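Local atomic coordinates of probable 2-phosphosulfolactate phosphatase (Clostridium acetobutylicum, PDB entry 1VR0), a protein that probably acts as a magnesium-dependent phosphatase that hydrolyses (2R)-O-phospho-3-sulfolactate to (2R)-3-sulfolactate and phosphate. Residues 45-50 against 233-238; 143-148 against 176-181; 56-61 against 71-76; 65-70 against 89-94. One frame throughout, in Å; residues are numbered along the deposited sequence.

Contact 1: residues 45-50 against 233-238; sequences VITTAL and DIVKLV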
loop_
_atom_site.group_PDB
_atom_site.type_symbol
_atom_site.label_atom_id
_atom_site.label_comp_id
_atom_site.label_asym_id
_atom_site.label_seq_id
_atom_site.Cartn_x
_atom_site.Cartn_y
_atom_site.Cartn_z
ATOM N N VAL A 45 8.050 -6.831 21.040
ATOM C CA VAL A 45 9.021 -7.602 21.795
ATOM C C VAL A 45 10.336 -6.807 21.950
ATOM O O VAL A 45 10.816 -6.568 23.045
ATOM C CB VAL A 45 9.310 -8.969 21.146
ATOM C CG1 VAL A 45 10.579 -9.516 21.667
ATOM C CG2 VAL A 45 8.152 -9.956 21.390
ATOM N N ILE A 46 10.910 -6.385 20.855
ATOM C CA ILE A 46 12.166 -5.665 20.918
ATOM C C ILE A 46 12.073 -4.467 21.885
ATOM O O ILE A 46 12.945 -4.280 22.733
ATOM C CB ILE A 46 12.613 -5.208 19.538
ATOM C CG1 ILE A 46 13.016 -6.425 18.712
ATOM C CG2 ILE A 46 13.784 -4.240 19.640
ATOM C CD1 ILE A 46 12.764 -6.265 17.253
ATOM N N THR A 47 11.015 -3.679 21.731
ATOM C CA THR A 47 10.784 -2.512 22.538
ATOM C C THR A 47 10.692 -2.863 24.036
ATOM O O THR A 47 11.284 -2.200 24.878
ATOM C CB THR A 47 9.476 -1.829 22.087
ATOM O OG1 THR A 47 9.635 -1.346 20.751
ATOM C CG2 THR A 47 9.137 -0.642 22.995
ATOM N N THR A 48 9.941 -3.915 24.347
ATOM C CA THR A 48 9.737 -4.333 25.707
ATOM C C THR A 48 11.056 -4.860 26.328
ATOM O O THR A 48 11.457 -4.464 27.438
ATOM C CB THR A 48 8.613 -5.389 25.762
ATOM O OG1 THR A 48 7.388 -4.793 25.329
ATOM C CG2 THR A 48 8.425 -5.948 27.170
ATOM N N ALA A 49 11.726 -5.727 25.599
ATOM C CA ALA A 49 12.917 -6.345 26.085
ATOM C C ALA A 49 13.976 -5.316 26.450
ATOM O O ALA A 49 14.554 -5.375 27.550
ATOM C CB ALA A 49 13.441 -7.288 25.041
ATOM N N LEU A 50 14.213 -4.374 25.533
ATOM C CA LEU A 50 15.197 -3.323 25.739
ATOM C C LEU A 50 14.842 -2.376 26.880
ATOM O O LEU A 50 15.709 -2.008 27.665
ATOM C CB LEU A 50 15.432 -2.562 24.430
ATOM C CG LEU A 50 16.384 -3.381 23.563
ATOM C CD1 LEU A 50 16.187 -3.141 22.141
ATOM C CD2 LEU A 50 17.827 -3.088 23.960
ATOM N N ASP A 233 2.106 4.221 24.618
ATOM C CA ASP A 233 3.012 5.113 25.363
ATOM C C ASP A 233 3.384 4.605 26.732
ATOM O O ASP A 233 3.443 5.376 27.686
ATOM C CB ASP A 233 2.357 6.495 25.492
ATOM C CG ASP A 233 3.289 7.556 26.080
ATOM O OD1 ASP A 233 4.513 7.621 25.758
ATOM O OD2 ASP A 233 2.778 8.361 26.886
ATOM N N ILE A 234 3.629 3.309 26.854
ATOM C CA ILE A 234 4.132 2.783 28.112
ATOM C C ILE A 234 5.649 2.608 28.080
ATOM O O ILE A 234 6.270 2.420 29.112
ATOM C CB ILE A 234 3.428 1.485 28.575
ATOM C CG1 ILE A 234 3.761 0.288 27.693
ATOM C CG2 ILE A 234 1.912 1.679 28.656
ATOM C CD1 ILE A 234 3.136 -0.994 28.271
ATOM N N VAL A 235 6.260 2.700 26.920
ATOM C CA VAL A 235 7.718 2.646 26.849
ATOM C C VAL A 235 8.254 3.963 26.281
ATOM O O VAL A 235 7.757 4.441 25.263
ATOM C CB VAL A 235 8.161 1.432 26.013
ATOM C CG1 VAL A 235 9.665 1.468 25.751
ATOM C CG2 VAL A 235 7.722 0.122 26.730
ATOM N N LYS A 236 9.231 4.557 26.965
ATOM C CA LYS A 236 9.821 5.865 26.592
ATOM C C LYS A 236 11.129 5.719 25.822
ATOM O O LYS A 236 11.794 6.688 25.519
ATOM C CB LYS A 236 10.087 6.718 27.839
ATOM C CG LYS A 236 8.886 6.897 28.785
ATOM C CD LYS A 236 7.603 7.353 28.059
ATOM C CE LYS A 236 6.396 7.359 29.036
ATOM N NZ LYS A 236 5.186 7.924 28.389
ATOM N N LEU A 237 11.460 4.494 25.484
ATOM C CA LEU A 237 12.702 4.144 24.827
ATOM C C LEU A 237 12.476 3.969 23.323
ATOM O O LEU A 237 11.432 3.423 22.900
ATOM C CB LEU A 237 13.121 2.796 25.373
ATOM C CG LEU A 237 14.577 2.573 25.586
ATOM C CD1 LEU A 237 15.011 3.339 26.813
ATOM C CD2 LEU A 237 14.744 1.069 25.743
ATOM N N VAL A 238 13.455 4.402 22.526
ATOM C CA VAL A 238 13.411 4.181 21.096
ATOM C C VAL A 238 14.586 3.360 20.632
ATOM O O VAL A 238 15.624 3.893 20.305
ATOM C CB VAL A 238 13.418 5.486 20.338
ATOM C CG1 VAL A 238 13.309 5.213 18.842
ATOM C CG2 VAL A 238 12.265 6.372 20.807
#

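Contact 2: residues 143-148 against 176-181; sequences EKIVEL and NCVMDR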
loop_
_atom_site.group_PDB
_atom_site.type_symbol
_atom_site.label_atom_id
_atom_site.label_comp_id
_atom_site.label_asym_id
_atom_site.label_seq_id
_atom_site.Cartn_x
_atom_site.Cartn_y
_atom_site.Cartn_z
ATOM N N GLU A 143 8.894 11.691 19.037
ATOM C CA GLU A 143 9.829 12.646 19.583
ATOM C C GLU A 143 11.221 12.482 18.987
ATOM O O GLU A 143 11.850 13.470 18.659
ATOM C CB GLU A 143 9.866 12.511 21.080
ATOM C CG GLU A 143 10.861 13.446 21.678
ATOM C CD GLU A 143 10.594 13.715 23.118
ATOM O OE1 GLU A 143 9.415 13.987 23.452
ATOM O OE2 GLU A 143 11.557 13.649 23.911
ATOM N N LYS A 144 11.677 11.244 18.805
ATOM C CA LYS A 144 12.978 10.977 18.180
ATOM C C LYS A 144 13.028 11.371 16.694
ATOM O O LYS A 144 14.014 11.923 16.199
ATOM C CB LYS A 144 13.358 9.513 18.366
ATOM C CG LYS A 144 14.748 9.128 17.872
ATOM C CD LYS A 144 15.850 9.763 18.628
ATOM C CE LYS A 144 17.198 9.397 18.001
ATOM N NZ LYS A 144 18.346 10.145 18.654
ATOM N N ILE A 145 11.937 11.131 16.005
ATOM C CA ILE A 145 11.773 11.561 14.621
ATOM C C ILE A 145 11.991 13.047 14.447
ATOM O O ILE A 145 12.707 13.474 13.550
ATOM C CB ILE A 145 10.386 11.159 14.104
ATOM C CG1 ILE A 145 10.371 9.674 13.810
ATOM C CG2 ILE A 145 10.026 11.927 12.854
ATOM C CD1 ILE A 145 8.939 9.090 13.593
ATOM N N VAL A 146 11.380 13.835 15.313
ATOM C CA VAL A 146 11.510 15.291 15.255
ATOM C C VAL A 146 12.947 15.712 15.544
ATOM O O VAL A 146 13.498 16.533 14.833
ATOM C CB VAL A 146 10.540 15.959 16.245
ATOM C CG1 VAL A 146 10.775 17.462 16.361
ATOM C CG2 VAL A 146 9.110 15.667 15.833
ATOM N N GLU A 147 13.551 15.131 16.574
ATOM C CA GLU A 147 14.944 15.436 16.942
ATOM C C GLU A 147 15.878 15.134 15.778
ATOM O O GLU A 147 16.768 15.913 15.495
ATOM C CB GLU A 147 15.378 14.616 18.167
ATOM C CG GLU A 147 16.711 15.036 18.794
ATOM C CD GLU A 147 17.780 13.896 18.855
ATOM O OE1 GLU A 147 17.431 12.693 18.794
ATOM O OE2 GLU A 147 18.993 14.204 18.957
ATOM N N LEU A 148 15.661 13.998 15.104
ATOM C CA LEU A 148 16.535 13.564 14.015
ATOM C C LEU A 148 16.438 14.484 12.810
ATOM O O LEU A 148 17.366 14.560 11.993
ATOM C CB LEU A 148 16.201 12.143 13.605
ATOM C CG LEU A 148 16.765 11.050 14.485
ATOM C CD1 LEU A 148 16.337 9.768 13.916
ATOM C CD2 LEU A 148 18.295 11.137 14.591
ATOM N N ASN A 176 0.509 10.575 13.594
ATOM C CA ASN A 176 -0.304 11.499 14.337
ATOM C C ASN A 176 0.449 12.162 15.457
ATOM O O ASN A 176 0.256 13.325 15.712
ATOM C CB ASN A 176 -1.525 10.796 14.916
ATOM C CG ASN A 176 -2.631 11.766 15.231
ATOM O OD1 ASN A 176 -2.833 12.155 16.361
ATOM N ND2 ASN A 176 -3.301 12.212 14.200
ATOM N N CYS A 177 1.276 11.394 16.144
ATOM C CA CYS A 177 2.093 11.893 17.249
ATOM C C CYS A 177 3.164 12.859 16.770
ATOM O O CYS A 177 3.545 13.797 17.495
ATOM C CB CYS A 177 2.772 10.724 17.964
ATOM S SG CYS A 177 1.684 9.614 18.933
ATOM N N VAL A 178 3.674 12.616 15.565
ATOM C CA VAL A 178 4.598 13.541 14.945
ATOM C C VAL A 178 3.872 14.855 14.659
ATOM O O VAL A 178 4.414 15.921 14.905
ATOM C CB VAL A 178 5.219 12.979 13.657
ATOM C CG1 VAL A 178 5.980 14.083 12.884
ATOM C CG2 VAL A 178 6.155 11.831 13.974
HETATM N N MSE A 179 2.641 14.752 14.168
HETATM C CA MSE A 179 1.839 15.924 13.861
HETATM C C MSE A 179 1.488 16.729 15.102
HETATM O O MSE A 179 1.412 17.942 15.040
HETATM C CB MSE A 179 0.562 15.531 13.181
HETATM C CG MSE A 179 0.785 14.830 11.858
HETATM SE SE MSE A 179 -0.956 14.388 10.938
HETATM C CE MSE A 179 -1.213 16.579 10.589
ATOM N N ASP A 180 1.250 16.045 16.213
ATOM C CA ASP A 180 1.042 16.724 17.480
ATOM C C ASP A 180 2.262 17.589 17.827
ATOM O O ASP A 180 2.120 18.632 18.420
ATOM C CB ASP A 180 0.783 15.730 18.623
ATOM C CG ASP A 180 -0.598 15.050 18.553
ATOM O OD1 ASP A 180 -1.507 15.439 17.745
ATOM O OD2 ASP A 180 -0.760 14.090 19.349
ATOM N N ARG A 181 3.451 17.141 17.438
ATOM C CA ARG A 181 4.681 17.873 17.702
ATOM C C ARG A 181 5.106 18.816 16.607
ATOM O O ARG A 181 5.939 19.652 16.852
ATOM C CB ARG A 181 5.834 16.923 17.991
ATOM C CG ARG A 181 5.643 16.210 19.270
ATOM C CD ARG A 181 6.325 14.906 19.277
ATOM N NE ARG A 181 5.560 13.963 20.079
ATOM C CZ ARG A 181 5.817 13.684 21.348
ATOM N NH1 ARG A 181 6.837 14.251 21.998
ATOM N NH2 ARG A 181 5.051 12.812 21.973
#

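Contact 3: residues 56-61 against 71-76; sequences RVVPVL and KEYGKD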
loop_
_atom_site.group_PDB
_atom_site.type_symbol
_atom_site.label_atom_id
_atom_site.label_comp_id
_atom_site.label_asym_id
_atom_site.label_seq_id
_atom_site.Cartn_x
_atom_site.Cartn_y
_atom_site.Cartn_z
ATOM N N ARG A 56 21.286 -5.950 24.310
ATOM C CA ARG A 56 21.124 -5.742 22.887
ATOM C C ARG A 56 20.229 -6.797 22.291
ATOM O O ARG A 56 20.106 -7.882 22.837
ATOM C CB ARG A 56 22.487 -5.775 22.190
ATOM C CG ARG A 56 23.155 -7.157 22.171
ATOM C CD ARG A 56 24.355 -7.174 21.233
ATOM N NE ARG A 56 25.502 -6.435 21.735
ATOM C CZ ARG A 56 26.380 -6.932 22.600
ATOM N NH1 ARG A 56 26.254 -8.163 23.077
ATOM N NH2 ARG A 56 27.394 -6.188 23.003
ATOM N N VAL A 57 19.621 -6.469 21.158
ATOM C CA VAL A 57 18.915 -7.444 20.348
ATOM C C VAL A 57 19.652 -7.574 19.025
ATOM O O VAL A 57 19.942 -6.577 18.397
ATOM C CB VAL A 57 17.463 -7.026 20.042
ATOM C CG1 VAL A 57 16.807 -8.088 19.199
ATOM C CG2 VAL A 57 16.655 -6.789 21.329
ATOM N N VAL A 58 19.932 -8.811 18.604
ATOM C CA VAL A 58 20.545 -9.089 17.313
ATOM C C VAL A 58 19.522 -9.835 16.433
ATOM O O VAL A 58 19.306 -11.029 16.624
ATOM C CB VAL A 58 21.769 -9.983 17.469
ATOM C CG1 VAL A 58 22.402 -10.257 16.093
ATOM C CG2 VAL A 58 22.758 -9.398 18.441
ATOM N N PRO A 59 18.879 -9.128 15.476
ATOM C CA PRO A 59 17.954 -9.736 14.548
ATOM C C PRO A 59 18.654 -10.476 13.404
ATOM O O PRO A 59 19.587 -9.973 12.811
ATOM C CB PRO A 59 17.185 -8.532 14.007
ATOM C CG PRO A 59 18.100 -7.446 14.065
ATOM C CD PRO A 59 18.994 -7.683 15.235
ATOM N N VAL A 60 18.204 -11.689 13.125
ATOM C CA VAL A 60 18.732 -12.487 12.026
ATOM C C VAL A 60 17.583 -13.095 11.192
ATOM O O VAL A 60 16.409 -13.120 11.605
ATOM C CB VAL A 60 19.670 -13.580 12.529
ATOM C CG1 VAL A 60 20.806 -12.962 13.342
ATOM C CG2 VAL A 60 18.930 -14.643 13.339
ATOM N N LEU A 61 17.924 -13.581 10.009
ATOM C CA LEU A 61 16.921 -14.055 9.066
ATOM C C LEU A 61 16.672 -15.564 9.178
ATOM O O LEU A 61 15.583 -16.032 8.870
ATOM C CB LEU A 61 17.288 -13.629 7.633
ATOM C CG LEU A 61 17.340 -12.108 7.359
ATOM C CD1 LEU A 61 17.491 -11.824 5.896
ATOM C CD2 LEU A 61 16.139 -11.303 7.916
ATOM N N LYS A 71 26.958 -18.631 19.716
ATOM C CA LYS A 71 28.339 -18.965 20.004
ATOM C C LYS A 71 29.187 -17.695 20.080
ATOM O O LYS A 71 30.090 -17.616 20.873
ATOM C CB LYS A 71 28.907 -19.951 18.956
ATOM N N GLU A 72 28.872 -16.693 19.274
ATOM C CA GLU A 72 29.627 -15.439 19.257
ATOM C C GLU A 72 29.457 -14.579 20.496
ATOM O O GLU A 72 30.393 -13.899 20.893
ATOM C CB GLU A 72 29.207 -14.576 18.081
ATOM C CG GLU A 72 29.833 -14.955 16.776
ATOM C CD GLU A 72 29.234 -14.157 15.632
ATOM O OE1 GLU A 72 28.960 -14.803 14.571
ATOM O OE2 GLU A 72 29.010 -12.909 15.819
ATOM N N TYR A 73 28.256 -14.567 21.065
ATOM C CA TYR A 73 27.971 -13.756 22.236
ATOM C C TYR A 73 28.028 -14.529 23.559
ATOM O O TYR A 73 27.760 -13.954 24.583
ATOM C CB TYR A 73 26.630 -13.033 22.082
ATOM C CG TYR A 73 26.627 -11.981 20.996
ATOM C CD1 TYR A 73 27.064 -10.682 21.247
ATOM C CD2 TYR A 73 26.186 -12.290 19.700
ATOM C CE1 TYR A 73 27.068 -9.707 20.239
ATOM C CE2 TYR A 73 26.189 -11.345 18.688
ATOM C CZ TYR A 73 26.627 -10.038 18.955
ATOM O OH TYR A 73 26.604 -9.094 17.937
ATOM N N GLY A 74 28.370 -15.813 23.554
ATOM C CA GLY A 74 28.690 -16.525 24.817
ATOM C C GLY A 74 27.536 -16.752 25.786
ATOM O O GLY A 74 26.397 -16.793 25.382
ATOM N N LYS A 75 27.866 -16.882 27.070
ATOM C CA LYS A 75 26.927 -17.179 28.199
ATOM C C LYS A 75 25.691 -16.288 28.288
ATOM O O LYS A 75 24.629 -16.714 28.740
ATOM C CB LYS A 75 27.676 -17.031 29.546
ATOM C CG LYS A 75 28.090 -18.342 30.220
ATOM C CD LYS A 75 29.268 -18.189 31.218
ATOM C CE LYS A 75 30.109 -19.490 31.303
ATOM N NZ LYS A 75 31.381 -19.277 32.053
ATOM N N ASP A 76 25.853 -15.033 27.871
ATOM C CA ASP A 76 24.818 -14.002 28.033
ATOM C C ASP A 76 23.794 -13.930 26.911
ATOM O O ASP A 76 22.948 -13.021 26.923
ATOM C CB ASP A 76 25.474 -12.603 28.140
ATOM C CG ASP A 76 26.216 -12.411 29.430
ATOM O OD1 ASP A 76 25.614 -12.704 30.504
ATOM O OD2 ASP A 76 27.399 -11.998 29.350
#

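Contact 4: residues 65-70 against 89-94; sequences EALKKV and EGFDFS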
loop_
_atom_site.group_PDB
_atom_site.type_symbol
_atom_site.label_atom_id
_atom_site.label_comp_id
_atom_site.label_asym_id
_atom_site.label_seq_id
_atom_site.Cartn_x
_atom_site.Cartn_y
_atom_site.Cartn_z
ATOM N N GLU A 65 21.596 -19.135 11.240
ATOM C CA GLU A 65 22.381 -17.948 11.558
ATOM C C GLU A 65 22.219 -17.550 13.045
ATOM O O GLU A 65 23.175 -17.098 13.662
ATOM C CB GLU A 65 22.000 -16.836 10.573
ATOM C CG GLU A 65 22.290 -15.396 10.969
ATOM C CD GLU A 65 23.697 -14.901 10.651
ATOM O OE1 GLU A 65 24.684 -15.709 10.720
ATOM O OE2 GLU A 65 23.775 -13.664 10.361
ATOM N N ALA A 66 21.017 -17.756 13.607
ATOM C CA ALA A 66 20.747 -17.519 15.035
ATOM C C ALA A 66 21.578 -18.420 15.936
ATOM O O ALA A 66 22.114 -17.956 16.945
ATOM C CB ALA A 66 19.263 -17.686 15.352
ATOM N N LEU A 67 21.698 -19.693 15.576
ATOM C CA LEU A 67 22.456 -20.648 16.400
ATOM C C LEU A 67 23.941 -20.362 16.349
ATOM O O LEU A 67 24.663 -20.625 17.308
ATOM C CB LEU A 67 22.171 -22.104 15.993
ATOM C CG LEU A 67 20.688 -22.518 16.169
ATOM C CD1 LEU A 67 20.347 -23.894 15.547
ATOM C CD2 LEU A 67 20.275 -22.469 17.640
ATOM N N LYS A 68 24.386 -19.829 15.223
ATOM C CA LYS A 68 25.763 -19.424 15.037
ATOM C C LYS A 68 26.058 -18.163 15.879
ATOM O O LYS A 68 27.091 -18.077 16.554
ATOM C CB LYS A 68 25.993 -19.197 13.532
ATOM C CG LYS A 68 27.433 -18.941 13.076
ATOM C CD LYS A 68 27.463 -17.992 11.832
ATOM C CE LYS A 68 28.829 -18.010 11.096
ATOM N NZ LYS A 68 28.730 -17.300 9.785
ATOM N N LYS A 69 25.126 -17.215 15.874
ATOM C CA LYS A 69 25.265 -15.985 16.655
ATOM C C LYS A 69 25.363 -16.207 18.179
ATOM O O LYS A 69 26.078 -15.477 18.866
ATOM C CB LYS A 69 24.108 -15.021 16.359
ATOM C CG LYS A 69 24.221 -14.191 15.051
ATOM C CD LYS A 69 25.608 -13.573 14.877
ATOM C CE LYS A 69 25.627 -12.358 13.937
ATOM N NZ LYS A 69 26.953 -11.637 14.054
ATOM N N VAL A 70 24.657 -17.207 18.707
ATOM C CA VAL A 70 24.805 -17.598 20.124
ATOM C C VAL A 70 26.259 -17.850 20.524
ATOM O O VAL A 70 26.724 -17.371 21.561
ATOM C CB VAL A 70 24.031 -18.896 20.446
ATOM C CG1 VAL A 70 24.580 -19.565 21.737
ATOM C CG2 VAL A 70 22.548 -18.614 20.558
ATOM N N GLU A 89 11.920 -24.707 17.839
ATOM C CA GLU A 89 12.477 -25.845 18.606
ATOM C C GLU A 89 13.901 -25.490 19.032
ATOM O O GLU A 89 14.653 -24.978 18.228
ATOM C CB GLU A 89 12.439 -27.171 17.791
ATOM C CG GLU A 89 12.138 -28.434 18.584
ATOM N N GLY A 90 14.244 -25.717 20.304
ATOM C CA GLY A 90 15.575 -25.409 20.839
ATOM C C GLY A 90 15.810 -23.963 21.286
ATOM O O GLY A 90 16.889 -23.653 21.794
ATOM N N PHE A 91 14.837 -23.068 21.089
ATOM C CA PHE A 91 14.989 -21.659 21.506
ATOM C C PHE A 91 14.612 -21.508 22.969
ATOM O O PHE A 91 14.018 -22.402 23.553
ATOM C CB PHE A 91 14.128 -20.703 20.638
ATOM C CG PHE A 91 14.779 -20.272 19.342
ATOM C CD1 PHE A 91 15.661 -21.104 18.657
ATOM C CD2 PHE A 91 14.506 -19.040 18.815
ATOM C CE1 PHE A 91 16.257 -20.698 17.466
ATOM C CE2 PHE A 91 15.110 -18.616 17.615
ATOM C CZ PHE A 91 15.988 -19.455 16.949
ATOM N N ASP A 92 14.959 -20.364 23.547
ATOM C CA ASP A 92 14.708 -20.104 24.961
ATOM C C ASP A 92 13.327 -19.499 25.158
ATOM O O ASP A 92 12.609 -19.864 26.091
ATOM C CB ASP A 92 15.803 -19.184 25.521
ATOM C CG ASP A 92 17.176 -19.816 25.442
ATOM O OD1 ASP A 92 17.319 -20.948 25.931
ATOM O OD2 ASP A 92 18.109 -19.221 24.873
ATOM N N PHE A 93 12.959 -18.584 24.269
ATOM C CA PHE A 93 11.692 -17.910 24.355
ATOM C C PHE A 93 11.038 -17.825 23.003
ATOM O O PHE A 93 11.629 -18.129 21.960
ATOM C CB PHE A 93 11.881 -16.519 24.968
ATOM C CG PHE A 93 12.487 -16.572 26.317
ATOM C CD1 PHE A 93 11.752 -17.109 27.395
ATOM C CD2 PHE A 93 13.801 -16.188 26.519
ATOM C CE1 PHE A 93 12.319 -17.244 28.689
ATOM C CE2 PHE A 93 14.383 -16.317 27.789
ATOM C CZ PHE A 93 13.620 -16.856 28.888
ATOM N N SER A 94 9.787 -17.407 23.047
ATOM C CA SER A 94 8.939 -17.335 21.884
ATOM C C SER A 94 8.906 -15.879 21.495
ATOM O O SER A 94 9.918 -15.208 21.668
ATOM C CB SER A 94 7.589 -17.950 22.253
ATOM O OG SER A 94 6.549 -17.382 21.538
#

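Contact 1: residues 45-50 against 233-238
V235 overlaps T47 branch to branch: its CG1 lies 3.5 Å from CG2 of T47, and its CB stands 3.8 Å from that same methyl. The contact packs a loop against a helix of an alpha/beta fold. Helix 42-51 follows strand 33-37 of the mixed sheet, just after the ligand-pocket residues D38, L40 and R41, while 233-238 leads from helix 223-229 into strand 240-242. T47 can present a methyl because CG2 is anti to the backbone N, which puts OG1 beside that N (chi1 -65°). There OG1 hydrogen-bonds to O of T43, one turn earlier, so the polar branch is satisfied within the helix and the apolar branch is turned to the loop. Neighbouring T48 points away and uses OG1 on S44 O and Y228 OH. The loop is itself tied down: V235 shares backbone hydrogen bonding with L136, and O of L237 is hydrogen-bonded by ND2 of N137. V235 and T47 are both buried, and with the bound sulfolactate about 13 Å from the T47 side chain this is structural packing, not part of the pocket. L50, about one helical turn after T47, is met by L237 at its backbone as well as its side chain, with CD2 of L237 3.6 Å from L50 C and 3.9 Å from L50 CB.

Contact 2: residues 143-148 against 176-181
With CG anti to its backbone N (chi1 178°) and the chain extended beyond, E143 sends its carboxylate out to R181, whose own chain bends at chi3 to meet it. OE1 of E143 and NH1 of R181 form a salt bridge at 3.0 Å, the two flat groups being turned 55° from each other. The guanidinium has more than one support. NH2 makes a second salt bridge, to OE1 of E139 one turn before E143, and the edge is approached in plane by O of C177, which NE reaches in a weak hydrogen bond of 3.3 Å. The backbone N of E143 lies 4.0 Å above one face of the R181 guanidinium, offset toward the rim. Away from this polar end the contact is apolar: CG2 of V178 touches both I145 branches, 3.9 Å from CD1 and 4.0 Å from CG2, and CG2 of V146 meets CB of R181 at 4.1 Å. The axes of the two short helical segments come within 9.5 Å and cross at -56°. Both belong to helices of the alpha/beta fold layered on the mixed sheet: I145 rests on V35 of strand 33-37 and L131 of strand 129-133, V178 on L185 of strand 185-187, and A142 of helix 138-148 also packs on V178.

Contact 3: residues 56-61 against 71-76
Strand 56-59 runs past the C-terminal end of helix 63-73 at a distance, the CA atoms of V58 and Y73 being 10.1 Å apart, so the gap is bridged by side chains. Y73 bridges most of it. With its CG anti to the carbonyl carbon, its ring projects to the strand and is met there by R56 and V58. NH1 of R56 comes to 3.2 Å from CD1 and 3.3 Å from CE1 of Y73, and CZ of R56 is 3.7 Å from that CE1. The guanidinium and ring planes are 37° apart, and NH1 approaches the ring obliquely, which is not a parallel stack. R56 gets there with CG lodged between its backbone N and carbonyl carbon (chi1 69°) and a bend at chi3. Farther along the ring, CG2 of V58 touches Y73 at 4.0 Å from CE2 and 3.9 Å from OH. These elements are the opening of a beta-alpha-beta crossover: strand 56-59 leads through helix 63-73 to parallel strand 77-81, with strand 109-113 lying between the two in the sheet. G74, where the chain leaves helical geometry with a positive phi of 68°, starts the turn toward strand 77-81. Both polar ends turn to a residue outside the crossover, E245: its OE2 forms a salt bridge with NE of R56 and a weak hydrogen bond with OH of Y73, so one carboxylate oxygen is shared by both partners. Y73 further packs on T109 and I111 of the central strand, and V57 shares backbone hydrogen bonding with I246, next to E245.

Contact 4: residues 65-70 against 89-94
The F91 ring is the loop's contribution: its CZ meets CB of A66 at 4.1 Å, and its CE1 is 4.4 Å from CD2 of L67. This joins helix 63-73, the helical arm of a beta-alpha-beta crossover, to the loop that follows strand 77-81 of the three-stranded parallel sheet. Both helix atoms approach the ring obliquely. At these distances the contact is loose apolar packing, in keeping with the modest 95 Å² buried between the segments. L67 takes part through the far end of its side chain, whereas the A66 methyl points toward the loop. With CG anti to the carbonyl carbon (chi1 -84°), the F91 ring swings to the helix although its CB does not point there, and it also rests on L79 of strand 77-81 and T113 of strand 109-113. In the next shell, L79 is shared with L67 and V70, while A66 packs on V60 and I111, so helix, loop and sheet converge on the same apolar patch. After F91 the loop runs alongside the strand, with backbone hydrogen bonds of D92 and F93 to L79 and of S94 to G81. The bound sulfolactate is about 11 Å from the F91 side chain, and N95 of its pocket comes just after this segment. D92 adds a side-chain anchor, its OD2 hydrogen-bonded by the backbone N of L79.

Contacts 1 and 4 are buried and purely apolar across their segments, and each sets a loop on a helix. Contacts 2 and 3 are only partly buried and add an arginine to the apolar packing, salt-bridged across the segments in contact 2 but set obliquely against a tyrosine ring in contact 3. Contacts 3 and 4 share helix 63-73 and touch where CG2 of V60 meets CB of A66 at 3.7 Å. Contact 1, the most central, touches contacts 3 and 2: L50 CD1 packs on V57 CG2 at 3.8 Å, and V238 CG2 on K144 CB at 4.1 Å, but it does not touch contact 4. Contacts 2 and 4 lie on opposite sides of the chain's centre, their own centres about 35 Å apart.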